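Local coordinates for protein alpha-glucosidase (Pseudoalteromonas sp. K8, PDB 5HQA) that hydrolyses alpha-glucosidic bonds as a chloride-activated, calcium-containing member of glycoside hydrolase family 97, at residues 423-426 / 427-430. Sequence-based numbering, arbitrary orientation.
Sequences VKLA and AKHK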
ATOM      1  N   VAL A 423      14.611  -3.767   5.839  1.00 13.25           N
ATOM      2  CA  VAL A 423      13.720  -4.924   5.946  1.00 14.40           C
ATOM      3  C   VAL A 423      14.519  -6.217   6.082  1.00 15.04           C
ATOM      4  O   VAL A 423      14.192  -7.086   6.901  1.00 14.53           O
ATOM      5  CB  VAL A 423      12.774  -4.962   4.729  1.00 15.64           C
ATOM      6  CG1 VAL A 423      12.036  -6.293   4.645  1.00 16.33           C
ATOM      7  CG2 VAL A 423      11.791  -3.782   4.787  1.00 13.35           C
ATOM      8  N   LYS A 424      15.575  -6.370   5.283  1.00 15.26           N
ATOM      9  CA  LYS A 424      16.364  -7.596   5.345  1.00 16.65           C
ATOM     10  C   LYS A 424      17.117  -7.706   6.665  1.00 18.50           C
ATOM     11  O   LYS A 424      17.226  -8.798   7.236  1.00 19.87           O
ATOM     12  CB  LYS A 424      17.347  -7.647   4.178  1.00 16.96           C
ATOM     13  CG  LYS A 424      16.745  -7.978   2.828  1.00 17.95           C
ATOM     14  CD  LYS A 424      17.819  -7.764   1.779  1.00 24.89           C
ATOM     15  CE  LYS A 424      17.572  -8.534   0.516  1.00 33.72           C
ATOM     16  NZ  LYS A 424      18.648  -8.230  -0.473  1.00 36.93           N
ATOM     17  N   LEU A 425      17.668  -6.595   7.151  1.00 16.94           N
ATOM     18  CA  LEU A 425      18.331  -6.627   8.451  1.00 16.93           C
ATOM     19  C   LEU A 425      17.332  -6.924   9.565  1.00 18.57           C
ATOM     20  O   LEU A 425      17.621  -7.715  10.473  1.00 20.17           O
ATOM     21  CB  LEU A 425      19.056  -5.306   8.710  1.00 15.10           C
ATOM     22  CG  LEU A 425      19.861  -5.251  10.008  1.00 20.36           C
ATOM     23  CD1 LEU A 425      20.908  -6.349  10.025  1.00 24.27           C
ATOM     24  CD2 LEU A 425      20.520  -3.893  10.164  1.00 23.40           C
ATOM     25  N   ALA A 426      16.142  -6.316   9.502  1.00 16.60           N
ATOM     26  CA  ALA A 426      15.105  -6.619  10.485  1.00 15.85           C
ATOM     27  C   ALA A 426      14.764  -8.104  10.492  1.00 17.09           C
ATOM     28  O   ALA A 426      14.571  -8.703  11.559  1.00 17.41           O
ATOM     29  CB  ALA A 426      13.854  -5.785  10.205  1.00 15.07           C
ATOM     30  N   ALA A 427      14.697  -8.721   9.308  1.00 17.10           N
ATOM     31  CA  ALA A 427      14.354 -10.136   9.227  1.00 17.69           C
ATOM     32  C   ALA A 427      15.378 -11.009   9.939  1.00 21.91           C
ATOM     33  O   ALA A 427      15.017 -12.045  10.506  1.00 22.69           O
ATOM     34  CB  ALA A 427      14.218 -10.566   7.768  1.00 15.13           C
ATOM     35  N   LYS A 428      16.654 -10.614   9.932  1.00 20.91           N
ATOM     36  CA  LYS A 428      17.647 -11.384  10.678  1.00 22.91           C
ATOM     37  C   LYS A 428      17.387 -11.358  12.178  1.00 23.84           C
ATOM     38  O   LYS A 428      17.889 -12.232  12.892  1.00 24.94           O
ATOM     39  CB  LYS A 428      19.054 -10.862  10.400  1.00 25.53           C
ATOM     40  CG  LYS A 428      19.515 -11.055   8.969  1.00 31.56           C
ATOM     41  CD  LYS A 428      20.928 -10.525   8.777  1.00 38.23           C
ATOM     42  CE  LYS A 428      21.478 -10.903   7.410  1.00 44.48           C
ATOM     43  NZ  LYS A 428      20.588 -10.459   6.300  1.00 49.12           N
ATOM     44  N   HIS A 429      16.628 -10.376  12.670  1.00 21.88           N
ATOM     45  CA  HIS A 429      16.250 -10.277  14.077  1.00 23.54           C
ATOM     46  C   HIS A 429      14.831 -10.767  14.338  1.00 23.10           C
ATOM     47  O   HIS A 429      14.311 -10.573  15.443  1.00 23.59           O
ATOM     48  CB  HIS A 429      16.398  -8.830  14.552  1.00 22.67           C
ATOM     49  CG  HIS A 429      17.793  -8.307  14.437  1.00 22.94           C
ATOM     50  ND1 HIS A 429      18.311  -7.826  13.255  1.00 22.49           N
ATOM     51  CD2 HIS A 429      18.790  -8.216  15.350  1.00 24.36           C
ATOM     52  CE1 HIS A 429      19.563  -7.450  13.446  1.00 25.11           C
ATOM     53  NE2 HIS A 429      19.876  -7.670  14.710  1.00 25.98           N
ATOM     54  N   LYS A 430      14.204 -11.400  13.343  1.00 20.15           N
ATOM     55  CA  LYS A 430      12.793 -11.796  13.393  1.00 17.58           C
ATOM     56  C   LYS A 430      11.895 -10.605  13.728  1.00 20.19           C
ATOM     57  O   LYS A 430      10.957 -10.704  14.526  1.00 19.97           O
ATOM     58  CB  LYS A 430      12.578 -12.963  14.356  1.00 18.12           C
ATOM     59  CG  LYS A 430      13.231 -14.254  13.839  1.00 22.66           C
ATOM     60  CD  LYS A 430      12.959 -15.453  14.742  1.00 32.98           C
ATOM     61  CE  LYS A 430      13.709 -16.700  14.260  1.00 36.34           C
ATOM     62  NZ  LYS A 430      13.868 -16.694  12.779  0.54 38.33           N
TER
HETATM   63  O   HOH W   1      17.524 -11.142   5.804  1.00 23.95           O
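His429 sets its CG beside its own backbone N (chi1 -60°), which swings the imidazole back along the helix, while Leu425 turns its CG away from its N and brings CD1 to the ring's CE1 at 3.8 Å. ND1 gives its hydrogen to Leu425 O at 2.9 Å, with an N-H...O angle of 156°; the oxygen lies close to the ring plane, whereas ND1 stands above the carbonyl plane. A histidine suits this place because one flat side chain supplies a donor for a carbonyl in the last turn and a carbon, CE1, for the leucine to pack on. Replaced by an alanine, the histidine would take its ND1 donor with it, and Leu425 O is likely to rely more on the weak bond from Lys428 N, with the imidazole gone from beside the leucine's CD1. On another side of the turn, the long, flexible chain of exposed Lys428 lets NZ reach back to a water that donates to Lys424 O at 2.8 Å. Small Ala426 lets the helix sit close to Phe374 of helix 363-379, which Leu425 also touches. The backbone then closes: His429 N bonds to Ala426 O at 2.9 Å, Lys430 N to Ala427 O at 3.0 Å, and the positive phi of Lys430 turns the chain so that Ile431 N meets Ala426 O. This is a Schellman motif, ending helix 413-428 just before parallel strand 432-435 of the catalytic TIM-barrel domain.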